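PDB 1PGV: tropomodulin TMD-1 from Caenorhabditis elegans, which probably caps actin filaments at their pointed ends, blocking both elongation and depolymerisation there, and is represented here by its C-terminal domain. Local coordinates for residues 44-49 with 60-65; 139-144 with 164-169; 85-90 with 112-117; 116-121 with 129-134. All blocks are in the same frame, centred on the assembly; numbering follows the deposited sequence.

How the contacts relate
All four contacts lie in one alternating beta-alpha domain whose five parallel strands stand in chain order. Along the sequence they come as contact 1, contact 3, contact 4 and contact 2. Contacts 1 and 4 pack a helix against the same sheet, their centres 16 Å apart. Contact 3 joins neighbours in the helix layer; its centre is 9 Å from that of contact 4, with which it shares helix 112-121, and Ile-63 of contact 1 touches its other segment. Contact 2 joins the lead-in to helix 143-155 to the loop before helix 169-190, its centre 28 Å from contact 1. It touches contact 3 through Pro-112 and contact 4 through Leu-119, so neighbouring units share side chains along the sheet.

Contact 1 of 4, residues 44-49 with 60-65; sequences KEVNIN and RSLIEA
One residue beyond Ile-48, which meets Leu-62, the side-chain oxygen Asn-49 OD1 is gripped twice, by the hydroxyl of Ser-76 and the backbone N of Ala-78, which ties the loop after strand 45-47 to the end of strand 74-76 and the loop beyond it. The backbone N of Asn-49 is itself bonded to Asn-47 OD1 at 2.9 Å. The N-H...O angle is 160° and the donor nitrogen lies in the carbonyl plane, forming an Asx turn. Asparagine suits this bend, since its short amide can accept from a backbone only two residues on.

Across the contact everything is apolar and rests on one branch of Leu-62. Its CD2 lies 3.7 Å from Ile-48 CD1, the two side chains reaching toward each other tip to tip, and the same Leu-62 CD2 is 4.0 Å from Ile-48 CG2. Val-46 CG1 adds a looser touch, 4.4 Å from Leu-62 CD2. With CG anti to the backbone N (chi1 177°), Leu-62 extends from the helix toward the strand. Val-46 in the strand and Ile-48 just after it both point toward the helix, while Asn-47 between them points away.

Ile-33, Leu-36 and Phe-75 also touch Leu-62. The contact packs helix 56-66 on strand 45-47 within the beta-alpha-beta unit completed by strand 74-76, in a leucine-rich-repeat-like fold.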
loop_
_atom_site.group_PDB
_atom_site.type_symbol
_atom_site.label_atom_id
_atom_site.label_comp_id
_atom_site.label_asym_id
_atom_site.label_seq_id
_atom_site.Cartn_x
_atom_site.Cartn_y
_atom_site.Cartn_z
ATOM N N LYS A 44 -3.926 12.077 9.972
ATOM C CA LYS A 44 -2.923 11.025 9.825
ATOM C C LYS A 44 -3.496 9.703 9.333
ATOM O O LYS A 44 -2.770 8.871 8.783
ATOM C CB LYS A 44 -2.220 10.779 11.160
ATOM C CG LYS A 44 -1.614 12.022 11.789
ATOM C CD LYS A 44 -0.548 12.636 10.907
ATOM C CE LYS A 44 0.073 13.855 11.577
ATOM N NZ LYS A 44 0.652 13.522 12.906
ATOM N N GLU A 45 -4.787 9.496 9.554
ATOM C CA GLU A 45 -5.428 8.262 9.126
ATOM C C GLU A 45 -6.720 8.499 8.363
ATOM O O GLU A 45 -7.601 9.237 8.807
ATOM C CB GLU A 45 -5.701 7.348 10.328
ATOM C CG GLU A 45 -6.635 6.182 10.003
ATOM C CD GLU A 45 -6.588 5.060 11.025
ATOM O OE1 GLU A 45 -6.552 5.354 12.239
ATOM O OE2 GLU A 45 -6.603 3.878 10.609
ATOM N N VAL A 46 -6.810 7.872 7.196
ATOM C CA VAL A 46 -7.991 7.956 6.352
ATOM C C VAL A 46 -8.398 6.511 6.125
ATOM O O VAL A 46 -7.643 5.727 5.550
ATOM C CB VAL A 46 -7.685 8.624 4.996
ATOM C CG1 VAL A 46 -8.921 8.587 4.110
ATOM C CG2 VAL A 46 -7.241 10.055 5.210
ATOM N N ASN A 47 -9.587 6.156 6.593
ATOM C CA ASN A 47 -10.074 4.795 6.462
ATOM C C ASN A 47 -11.451 4.788 5.814
ATOM O O ASN A 47 -12.423 5.245 6.416
ATOM C CB ASN A 47 -10.160 4.145 7.847
ATOM C CG ASN A 47 -10.453 2.661 7.783
ATOM O OD1 ASN A 47 -11.280 2.207 6.991
ATOM N ND2 ASN A 47 -9.783 1.893 8.635
ATOM N N ILE A 48 -11.537 4.284 4.584
ATOM C CA ILE A 48 -12.825 4.213 3.905
ATOM C C ILE A 48 -13.193 2.761 3.633
ATOM O O ILE A 48 -13.897 2.453 2.667
ATOM C CB ILE A 48 -12.826 4.997 2.573
ATOM C CG1 ILE A 48 -11.815 4.390 1.596
ATOM C CG2 ILE A 48 -12.518 6.463 2.840
ATOM C CD1 ILE A 48 -11.843 5.037 0.218
ATOM N N ASN A 49 -12.713 1.869 4.494
ATOM C CA ASN A 49 -12.998 0.448 4.355
ATOM C C ASN A 49 -14.502 0.205 4.281
ATOM O O ASN A 49 -15.275 0.818 5.016
ATOM C CB ASN A 49 -12.428 -0.342 5.541
ATOM C CG ASN A 49 -10.910 -0.434 5.520
ATOM O OD1 ASN A 49 -10.264 -0.068 4.537
ATOM N ND2 ASN A 49 -10.335 -0.938 6.606
ATOM N N ARG A 60 -11.132 8.398 -6.677
ATOM C CA ARG A 60 -9.984 8.840 -7.458
ATOM C C ARG A 60 -9.502 10.197 -6.953
ATOM O O ARG A 60 -8.302 10.438 -6.862
ATOM C CB ARG A 60 -10.343 8.960 -8.942
ATOM C CG ARG A 60 -10.419 7.646 -9.701
ATOM C CD ARG A 60 -10.736 7.913 -11.172
ATOM N NE ARG A 60 -10.603 6.723 -12.009
ATOM C CZ ARG A 60 -10.814 6.711 -13.323
ATOM N NH1 ARG A 60 -11.171 7.825 -13.951
ATOM N NH2 ARG A 60 -10.663 5.588 -14.016
ATOM N N SER A 61 -10.440 11.082 -6.627
ATOM C CA SER A 61 -10.079 12.407 -6.133
ATOM C C SER A 61 -9.453 12.325 -4.741
ATOM O O SER A 61 -8.577 13.119 -4.396
ATOM C CB SER A 61 -11.309 13.323 -6.113
ATOM O OG SER A 61 -12.364 12.750 -5.361
ATOM N N LEU A 62 -9.902 11.355 -3.949
ATOM C CA LEU A 62 -9.374 11.156 -2.601
ATOM C C LEU A 62 -7.910 10.726 -2.694
ATOM O O LEU A 62 -7.041 11.282 -2.021
ATOM C CB LEU A 62 -10.180 10.080 -1.872
ATOM C CG LEU A 62 -9.693 9.699 -0.468
ATOM C CD1 LEU A 62 -9.816 10.903 0.471
ATOM C CD2 LEU A 62 -10.510 8.529 0.052
ATOM N N ILE A 63 -7.645 9.728 -3.534
ATOM C CA ILE A 63 -6.287 9.233 -3.729
ATOM C C ILE A 63 -5.386 10.363 -4.204
ATOM O O ILE A 63 -4.279 10.543 -3.704
ATOM C CB ILE A 63 -6.252 8.090 -4.773
ATOM C CG1 ILE A 63 -6.945 6.853 -4.202
ATOM C CG2 ILE A 63 -4.814 7.783 -5.164
ATOM C CD1 ILE A 63 -7.203 5.751 -5.214
ATOM N N GLU A 64 -5.870 11.132 -5.172
ATOM C CA GLU A 64 -5.104 12.247 -5.713
ATOM C C GLU A 64 -4.841 13.284 -4.623
ATOM O O GLU A 64 -3.762 13.871 -4.555
ATOM C CB GLU A 64 -5.871 12.882 -6.877
ATOM C CG GLU A 64 -5.143 14.022 -7.570
ATOM C CD GLU A 64 -5.935 14.595 -8.737
ATOM O OE1 GLU A 64 -5.435 15.527 -9.399
ATOM O OE2 GLU A 64 -7.060 14.112 -8.994
ATOM N N ALA A 65 -5.833 13.502 -3.769
ATOM C CA ALA A 65 -5.698 14.470 -2.683
ATOM C C ALA A 65 -4.608 14.023 -1.708
ATOM O O ALA A 65 -3.786 14.828 -1.265
ATOM C CB ALA A 65 -7.022 14.615 -1.955
#

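Contact 2 of 4, residues 139-144 with 164-169; sequences SVLGNQ and ISFASM
Leu-141 makes the apolar part of this contact with a single methyl, CD1, which lies 3.6 Å from Ile-164 CG2, the two side chains crossing at about a right angle. The same Leu-141 CD1 approaches the ring of Phe-166 obliquely, 4.4 Å from Phe-166 CD1. Ile-164 CG2 in turn sits 3.7 Å above the plane of the Phe-166 ring, displaced toward the rim, so leucine, isoleucine and phenylalanine form one small cluster. With Ile-164 CG2 anti to the backbone N, the methyl can meet both Leu-141 CD1 and the ring, at a corner of the cluster. Met-149 touches Ile-164 and Phe-166, and Val-175 touches Phe-166.

In the fold, this joins the lead-in to helix 143-155 with the loop between the last strand, 161-163, and the long C-terminal helix. Ser-168 is the N-cap of that helix, its hydroxyl bonded to the backbone N of Ala-171.

Polar links run through water and centre on the carbonyl of Ser-165. Water 1 lies 2.6 Å from Ser-139 O and also bonds Ser-165 O; water 2 lies 3.0 Å from Ser-165 O and accepts a weak bond from Leu-141 N. Glu-146, which also touches Leu-141 and Phe-166, receives the backbone N-H groups of Ala-167 and Ser-168.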
loop_
_atom_site.group_PDB
_atom_site.type_symbol
_atom_site.label_atom_id
_atom_site.label_comp_id
_atom_site.label_asym_id
_atom_site.label_seq_id
_atom_site.Cartn_x
_atom_site.Cartn_y
_atom_site.Cartn_z
ATOM N N SER A 139 -7.227 -13.974 -7.440
ATOM C CA SER A 139 -6.228 -14.361 -6.451
ATOM C C SER A 139 -4.879 -14.833 -7.000
ATOM O O SER A 139 -3.833 -14.513 -6.433
ATOM C CB SER A 139 -6.813 -15.434 -5.524
ATOM O OG SER A 139 -7.305 -16.537 -6.260
ATOM N N VAL A 140 -4.893 -15.578 -8.101
ATOM C CA VAL A 140 -3.654 -16.096 -8.685
ATOM C C VAL A 140 -2.770 -15.011 -9.289
ATOM O O VAL A 140 -3.114 -14.403 -10.302
ATOM C CB VAL A 140 -3.954 -17.151 -9.767
ATOM C CG1 VAL A 140 -2.650 -17.704 -10.335
ATOM C CG2 VAL A 140 -4.794 -18.274 -9.168
ATOM N N LEU A 141 -1.615 -14.788 -8.667
ATOM C CA LEU A 141 -0.679 -13.771 -9.127
ATOM C C LEU A 141 0.066 -14.176 -10.394
ATOM O O LEU A 141 0.274 -13.357 -11.290
ATOM C CB LEU A 141 0.348 -13.473 -8.033
ATOM C CG LEU A 141 -0.193 -12.978 -6.692
ATOM C CD1 LEU A 141 0.940 -12.930 -5.672
ATOM C CD2 LEU A 141 -0.818 -11.602 -6.871
ATOM N N GLY A 142 0.475 -15.436 -10.454
ATOM C CA GLY A 142 1.224 -15.914 -11.602
ATOM C C GLY A 142 2.708 -15.787 -11.327
ATOM O O GLY A 142 3.134 -14.962 -10.506
ATOM N N ASN A 143 3.509 -16.577 -12.030
ATOM C CA ASN A 143 4.946 -16.569 -11.822
ATOM C C ASN A 143 5.652 -15.231 -12.010
ATOM O O ASN A 143 6.445 -14.823 -11.160
ATOM C CB ASN A 143 5.613 -17.612 -12.723
ATOM C CG ASN A 143 7.077 -17.801 -12.397
ATOM O OD1 ASN A 143 7.434 -18.164 -11.272
ATOM N ND2 ASN A 143 7.940 -17.551 -13.376
ATOM N N GLN A 144 5.380 -14.543 -13.110
ATOM C CA GLN A 144 6.055 -13.280 -13.351
ATOM C C GLN A 144 5.807 -12.252 -12.255
ATOM O O GLN A 144 6.735 -11.561 -11.823
ATOM C CB GLN A 144 5.654 -12.721 -14.713
ATOM C CG GLN A 144 6.092 -13.612 -15.866
ATOM C CD GLN A 144 6.040 -12.917 -17.213
ATOM O OE1 GLN A 144 6.376 -13.509 -18.237
ATOM N NE2 GLN A 144 5.626 -11.656 -17.218
ATOM N N ILE A 164 0.132 -10.558 1.110
ATOM C CA ILE A 164 0.050 -11.158 -0.221
ATOM C C ILE A 164 0.339 -12.641 -0.070
ATOM O O ILE A 164 1.243 -13.028 0.674
ATOM C CB ILE A 164 1.095 -10.552 -1.169
ATOM C CG1 ILE A 164 0.737 -9.096 -1.455
ATOM C CG2 ILE A 164 1.191 -11.390 -2.452
ATOM C CD1 ILE A 164 1.672 -8.403 -2.413
ATOM N N SER A 165 -0.428 -13.471 -0.766
ATOM C CA SER A 165 -0.233 -14.908 -0.693
ATOM C C SER A 165 0.552 -15.376 -1.913
ATOM O O SER A 165 0.097 -15.218 -3.043
ATOM C CB SER A 165 -1.587 -15.614 -0.630
ATOM O OG SER A 165 -1.436 -17.019 -0.515
ATOM N N PHE A 166 1.738 -15.928 -1.670
ATOM C CA PHE A 166 2.611 -16.423 -2.733
ATOM C C PHE A 166 2.497 -17.936 -2.861
ATOM O O PHE A 166 2.379 -18.647 -1.863
ATOM C CB PHE A 166 4.070 -16.064 -2.434
ATOM C CG PHE A 166 4.353 -14.592 -2.440
ATOM C CD1 PHE A 166 4.670 -13.934 -3.626
ATOM C CD2 PHE A 166 4.299 -13.853 -1.257
ATOM C CE1 PHE A 166 4.931 -12.565 -3.637
ATOM C CE2 PHE A 166 4.559 -12.484 -1.260
ATOM C CZ PHE A 166 4.876 -11.837 -2.447
ATOM N N ALA A 167 2.530 -18.428 -4.097
ATOM C CA ALA A 167 2.458 -19.864 -4.337
ATOM C C ALA A 167 3.884 -20.388 -4.492
ATOM O O ALA A 167 4.169 -21.552 -4.219
ATOM C CB ALA A 167 1.639 -20.149 -5.609
ATOM N N SER A 168 4.779 -19.505 -4.923
ATOM C CA SER A 168 6.177 -19.853 -5.125
ATOM C C SER A 168 6.939 -20.030 -3.816
ATOM O O SER A 168 6.947 -19.128 -2.980
ATOM C CB SER A 168 6.870 -18.767 -5.952
ATOM O OG SER A 168 8.276 -18.947 -5.944
ATOM N N MET A 169 7.582 -21.188 -3.658
ATOM C CA MET A 169 8.392 -21.488 -2.471
ATOM C C MET A 169 9.499 -20.455 -2.311
ATOM O O MET A 169 9.734 -19.929 -1.211
ATOM C CB MET A 169 9.045 -22.864 -2.611
ATOM C CG MET A 169 8.094 -24.015 -2.480
ATOM S SD MET A 169 7.323 -23.949 -0.875
ATOM C CE MET A 169 8.707 -24.451 0.169
HETATM O O HOH W 1 -2.453 -14.865 -4.277
HETATM O O HOH W 2 -0.460 -16.139 -5.845
#

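Contact 3 of 4, residues 85-90 with 112-117; sequences SEARGL and PELLAR
The flat groups of Arg-88 and Arg-117 lie at the exposed surface of this contact without bonding each other. Arg-88 folds its guanidinium back over its own helix, so that Ser-85 CA lies 3.6 Å from the plane on one face, over the centre. The Arg-117 guanidinium is met obliquely by the aliphatic part of Arg-88, whose CG is 4.4 Å from Arg-117 NH1. Arg-88 NE and Arg-117 NH1 remain 5.8 Å apart; their like charges would probably disfavour a closer approach. A third flat group, the Glu-86 carboxylate, receives Ser-85 OG at 2.6 Å from Glu-86 OE2, the donor standing 56° out of the carboxylate plane. The other carboxylate oxygen, Glu-86 OE1, bonds the backbone N of Ser-83.

Farther in, the contact is apolar. Leu-114 CD2 lies 4.0 Å from Ala-87 CB and 4.3 Å from Arg-88 N. The extended first torsion of Leu-114 (chi1 -180°) carries its branch out from helix 112-121 to the backbone of the other segment, where a residue as small as alanine lets it come close. Together they join neighbouring elements of the helix layer that flanks the parallel sheet in this leucine-rich-repeat-like domain.

From Ala-87 to Leu-90 the chain makes a type I turn, closed by Leu-90 N to Ala-87 O at 2.9 Å, and enters helix 90-96. Leu-110 packs on Ala-87, and Leu-90 reaches Ile-63 of helix 56-66. At the start of the other helix, Thr-111 OG1 is hydrogen-bonded to the backbone N of Leu-114.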
loop_
_atom_site.group_PDB
_atom_site.type_symbol
_atom_site.label_atom_id
_atom_site.label_comp_id
_atom_site.label_asym_id
_atom_site.label_seq_id
_atom_site.Cartn_x
_atom_site.Cartn_y
_atom_site.Cartn_z
ATOM N N SER A 85 -8.558 0.819 -12.512
ATOM C CA SER A 85 -8.796 2.187 -12.951
ATOM C C SER A 85 -8.802 3.190 -11.796
ATOM O O SER A 85 -8.254 4.285 -11.922
ATOM C CB SER A 85 -10.106 2.268 -13.746
ATOM O OG SER A 85 -11.167 1.622 -13.067
ATOM N N GLU A 86 -9.396 2.816 -10.667
ATOM C CA GLU A 86 -9.438 3.714 -9.515
ATOM C C GLU A 86 -8.165 3.668 -8.674
ATOM O O GLU A 86 -7.772 4.672 -8.082
ATOM C CB GLU A 86 -10.630 3.388 -8.603
ATOM C CG GLU A 86 -12.001 3.597 -9.221
ATOM C CD GLU A 86 -12.430 2.436 -10.094
ATOM O OE1 GLU A 86 -12.439 1.290 -9.595
ATOM O OE2 GLU A 86 -12.764 2.672 -11.274
ATOM N N ALA A 87 -7.522 2.505 -8.623
ATOM C CA ALA A 87 -6.316 2.335 -7.819
ATOM C C ALA A 87 -5.001 2.747 -8.476
ATOM O O ALA A 87 -3.971 2.839 -7.803
ATOM C CB ALA A 87 -6.224 0.890 -7.340
ATOM N N ARG A 88 -5.023 3.006 -9.780
ATOM C CA ARG A 88 -3.806 3.396 -10.486
ATOM C C ARG A 88 -3.152 4.627 -9.860
ATOM O O ARG A 88 -1.926 4.744 -9.838
ATOM C CB ARG A 88 -4.117 3.679 -11.959
ATOM C CG ARG A 88 -3.225 2.933 -12.938
ATOM C CD ARG A 88 -4.046 2.017 -13.838
ATOM N NE ARG A 88 -5.043 2.762 -14.603
ATOM C CZ ARG A 88 -5.984 2.201 -15.359
ATOM N NH1 ARG A 88 -6.060 0.880 -15.456
ATOM N NH2 ARG A 88 -6.853 2.962 -16.012
ATOM N N GLY A 89 -3.976 5.542 -9.355
ATOM C CA GLY A 89 -3.460 6.758 -8.746
ATOM C C GLY A 89 -2.604 6.506 -7.518
ATOM O O GLY A 89 -1.839 7.380 -7.093
ATOM N N LEU A 90 -2.728 5.314 -6.943
ATOM C CA LEU A 90 -1.949 4.959 -5.762
ATOM C C LEU A 90 -0.465 4.903 -6.086
ATOM O O LEU A 90 0.381 5.003 -5.193
ATOM C CB LEU A 90 -2.406 3.612 -5.196
ATOM C CG LEU A 90 -3.777 3.607 -4.513
ATOM C CD1 LEU A 90 -4.071 2.217 -3.987
ATOM C CD2 LEU A 90 -3.796 4.629 -3.376
ATOM N N PRO A 112 -3.084 -8.665 -10.456
ATOM C CA PRO A 112 -1.739 -9.004 -9.984
ATOM C C PRO A 112 -0.698 -8.039 -10.537
ATOM O O PRO A 112 0.248 -7.661 -9.843
ATOM C CB PRO A 112 -1.541 -10.424 -10.509
ATOM C CG PRO A 112 -2.920 -10.992 -10.440
ATOM C CD PRO A 112 -3.766 -9.858 -10.991
ATOM N N GLU A 113 -0.879 -7.636 -11.793
ATOM C CA GLU A 113 0.052 -6.723 -12.442
ATOM C C GLU A 113 0.085 -5.362 -11.758
ATOM O O GLU A 113 1.152 -4.778 -11.573
ATOM C CB GLU A 113 -0.324 -6.531 -13.916
ATOM C CG GLU A 113 -0.263 -7.797 -14.765
ATOM C CD GLU A 113 -1.196 -8.888 -14.271
ATOM O OE1 GLU A 113 -2.383 -8.597 -14.012
ATOM O OE2 GLU A 113 -0.741 -10.043 -14.150
ATOM N N LEU A 114 -1.082 -4.845 -11.393
ATOM C CA LEU A 114 -1.120 -3.545 -10.737
ATOM C C LEU A 114 -0.491 -3.653 -9.349
ATOM O O LEU A 114 0.271 -2.778 -8.942
ATOM C CB LEU A 114 -2.554 -3.029 -10.622
ATOM C CG LEU A 114 -2.671 -1.658 -9.944
ATOM C CD1 LEU A 114 -1.745 -0.657 -10.618
ATOM C CD2 LEU A 114 -4.111 -1.184 -10.003
ATOM N N LEU A 115 -0.804 -4.730 -8.636
ATOM C CA LEU A 115 -0.245 -4.943 -7.301
ATOM C C LEU A 115 1.277 -4.982 -7.365
ATOM O O LEU A 115 1.957 -4.443 -6.495
ATOM C CB LEU A 115 -0.774 -6.242 -6.694
ATOM C CG LEU A 115 -2.267 -6.231 -6.351
ATOM C CD1 LEU A 115 -2.647 -7.541 -5.669
ATOM C CD2 LEU A 115 -2.573 -5.038 -5.438
ATOM N N ALA A 116 1.813 -5.622 -8.403
ATOM C CA ALA A 116 3.256 -5.686 -8.562
ATOM C C ALA A 116 3.811 -4.276 -8.739
ATOM O O ALA A 116 4.857 -3.940 -8.190
ATOM C CB ALA A 116 3.622 -6.560 -9.777
ATOM N N ARG A 117 3.118 -3.446 -9.512
ATOM C CA ARG A 117 3.583 -2.083 -9.725
ATOM C C ARG A 117 3.510 -1.284 -8.419
ATOM O O ARG A 117 4.410 -0.505 -8.115
ATOM C CB ARG A 117 2.748 -1.394 -10.804
ATOM C CG ARG A 117 2.914 -2.010 -12.189
ATOM C CD ARG A 117 1.999 -1.325 -13.197
ATOM N NE ARG A 117 2.338 0.086 -13.356
ATOM C CZ ARG A 117 1.520 1.001 -13.866
ATOM N NH1 ARG A 117 0.302 0.655 -14.269
ATOM N NH2 ARG A 117 1.919 2.261 -13.974
#

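Contact 4 of 4, residues 116-121 with 129-134; sequences ARLLRS and VEFKAD
Phe-131 projects from its strand toward helix 112-121 and meets two consecutive leucines with different parts of its ring. Leu-119 lies over one face: its CG is 4.2 Å from the centroid of the Phe-131 ring and 19° off the ring normal, a CH-pi contact displaced somewhat toward the rim. One branch of the same residue joins in, Leu-119 CD2 lying 4.1 Å from Phe-131 CG. Leu-118 comes obliquely to the far end of the ring, where its CB is 3.9 Å from Phe-131 CZ.

The ring gets there because Phe-131 CG is anti to the backbone N (chi1 179°), which carries the ring away from the strand toward the helix. Leu-119 adopts a first torsion of -97°, away from the usual staggered values, as its end swings in over the ring. A long, flat side chain spans the distance from strand to helix, meeting the methine and a methyl of Leu-119 and the CB methylene of Leu-118.

In the next shell of this beta-alpha-beta unit (strand 102-104, helix 112-121, strand 130-132), Leu-103 touches Phe-131, Leu-90 packs on Leu-118, and Met-149 and Ile-164 on Leu-119. Farther out, Glu-130 holds Arg-161 and Arg-120 holds Asp-148 in salt bridges. No hydrogen bond crosses between the segments, so their attraction is dispersion, CH-pi contact and burial, which depend on close fit rather than on bond directions.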
loop_
_atom_site.group_PDB
_atom_site.type_symbol
_atom_site.label_atom_id
_atom_site.label_comp_id
_atom_site.label_asym_id
_atom_site.label_seq_id
_atom_site.Cartn_x
_atom_site.Cartn_y
_atom_site.Cartn_z
ATOM N N ALA A 116 1.813 -5.622 -8.403
ATOM C CA ALA A 116 3.256 -5.686 -8.562
ATOM C C ALA A 116 3.811 -4.276 -8.739
ATOM O O ALA A 116 4.857 -3.940 -8.190
ATOM C CB ALA A 116 3.622 -6.560 -9.777
ATOM N N ARG A 117 3.118 -3.446 -9.512
ATOM C CA ARG A 117 3.583 -2.083 -9.725
ATOM C C ARG A 117 3.510 -1.284 -8.419
ATOM O O ARG A 117 4.410 -0.505 -8.115
ATOM C CB ARG A 117 2.748 -1.394 -10.804
ATOM C CG ARG A 117 2.914 -2.010 -12.189
ATOM C CD ARG A 117 1.999 -1.325 -13.197
ATOM N NE ARG A 117 2.338 0.086 -13.356
ATOM C CZ ARG A 117 1.520 1.001 -13.866
ATOM N NH1 ARG A 117 0.302 0.655 -14.269
ATOM N NH2 ARG A 117 1.919 2.261 -13.974
ATOM N N LEU A 118 2.446 -1.488 -7.649
ATOM C CA LEU A 118 2.302 -0.769 -6.381
ATOM C C LEU A 118 3.446 -1.128 -5.426
ATOM O O LEU A 118 4.042 -0.246 -4.799
ATOM C CB LEU A 118 0.954 -1.090 -5.726
ATOM C CG LEU A 118 -0.306 -0.670 -6.497
ATOM C CD1 LEU A 118 -1.534 -1.086 -5.705
ATOM C CD2 LEU A 118 -0.301 0.831 -6.749
ATOM N N LEU A 119 3.757 -2.416 -5.312
ATOM C CA LEU A 119 4.848 -2.845 -4.437
ATOM C C LEU A 119 6.202 -2.347 -4.927
ATOM O O LEU A 119 7.056 -1.964 -4.135
ATOM C CB LEU A 119 4.884 -4.373 -4.312
ATOM C CG LEU A 119 4.202 -4.989 -3.092
ATOM C CD1 LEU A 119 4.222 -6.502 -3.214
ATOM C CD2 LEU A 119 4.931 -4.550 -1.816
ATOM N N ARG A 120 6.418 -2.341 -6.238
ATOM C CA ARG A 120 7.696 -1.867 -6.737
ATOM C C ARG A 120 7.831 -0.363 -6.473
ATOM O O ARG A 120 8.929 0.140 -6.230
ATOM C CB ARG A 120 7.827 -2.177 -8.238
ATOM C CG ARG A 120 9.222 -1.941 -8.803
ATOM C CD ARG A 120 9.473 -2.853 -10.005
ATOM N NE ARG A 120 9.729 -4.238 -9.614
ATOM C CZ ARG A 120 10.940 -4.732 -9.359
ATOM N NH1 ARG A 120 12.007 -3.951 -9.456
ATOM N NH2 ARG A 120 11.090 -6.006 -9.026
ATOM N N SER A 121 6.713 0.353 -6.491
ATOM C CA SER A 121 6.747 1.792 -6.248
ATOM C C SER A 121 7.115 2.140 -4.807
ATOM O O SER A 121 7.535 3.257 -4.531
ATOM C CB SER A 121 5.402 2.432 -6.603
ATOM O OG SER A 121 4.361 1.957 -5.770
ATOM N N VAL A 129 5.437 0.500 5.772
ATOM C CA VAL A 129 5.899 -0.657 6.539
ATOM C C VAL A 129 4.883 -1.791 6.494
ATOM O O VAL A 129 5.209 -2.943 6.783
ATOM C CB VAL A 129 6.186 -0.297 8.020
ATOM C CG1 VAL A 129 7.210 0.818 8.082
ATOM C CG2 VAL A 129 4.899 0.093 8.727
ATOM N N GLU A 130 3.645 -1.464 6.134
ATOM C CA GLU A 130 2.602 -2.471 6.026
ATOM C C GLU A 130 1.817 -2.259 4.734
ATOM O O GLU A 130 1.210 -1.212 4.534
ATOM C CB GLU A 130 1.651 -2.400 7.220
ATOM C CG GLU A 130 0.531 -3.425 7.164
ATOM C CD GLU A 130 -0.310 -3.424 8.425
ATOM O OE1 GLU A 130 0.253 -3.677 9.510
ATOM O OE2 GLU A 130 -1.530 -3.168 8.332
ATOM N N PHE A 131 1.838 -3.269 3.868
ATOM C CA PHE A 131 1.134 -3.221 2.586
ATOM C C PHE A 131 0.245 -4.461 2.524
ATOM O O PHE A 131 0.743 -5.573 2.424
ATOM C CB PHE A 131 2.159 -3.226 1.438
ATOM C CG PHE A 131 1.542 -3.194 0.065
ATOM C CD1 PHE A 131 1.087 -4.361 -0.535
ATOM C CD2 PHE A 131 1.406 -1.989 -0.621
ATOM C CE1 PHE A 131 0.500 -4.331 -1.805
ATOM C CE2 PHE A 131 0.821 -1.948 -1.889
ATOM C CZ PHE A 131 0.366 -3.126 -2.480
ATOM N N LYS A 132 -1.066 -4.273 2.611
ATOM C CA LYS A 132 -1.980 -5.407 2.583
ATOM C C LYS A 132 -2.818 -5.346 1.318
ATOM O O LYS A 132 -3.390 -4.309 0.998
ATOM C CB LYS A 132 -2.895 -5.389 3.812
ATOM C CG LYS A 132 -3.431 -6.775 4.204
ATOM C CD LYS A 132 -4.108 -7.503 3.049
ATOM C CE LYS A 132 -4.565 -8.891 3.455
ATOM N NZ LYS A 132 -3.449 -9.752 3.945
ATOM N N ALA A 133 -2.901 -6.467 0.613
ATOM C CA ALA A 133 -3.660 -6.511 -0.630
ATOM C C ALA A 133 -4.175 -7.905 -0.957
ATOM O O ALA A 133 -4.447 -8.208 -2.122
ATOM C CB ALA A 133 -2.789 -6.006 -1.766
ATOM N N ASP A 134 -4.329 -8.749 0.057
ATOM C CA ASP A 134 -4.791 -10.109 -0.187
ATOM C C ASP A 134 -6.285 -10.182 -0.474
ATOM O O ASP A 134 -7.020 -9.214 -0.288
ATOM C CB ASP A 134 -4.473 -11.009 1.008
ATOM C CG ASP A 134 -4.077 -12.420 0.592
ATOM O OD1 ASP A 134 -4.570 -12.912 -0.451
ATOM O OD2 ASP A 134 -3.276 -13.043 1.319
#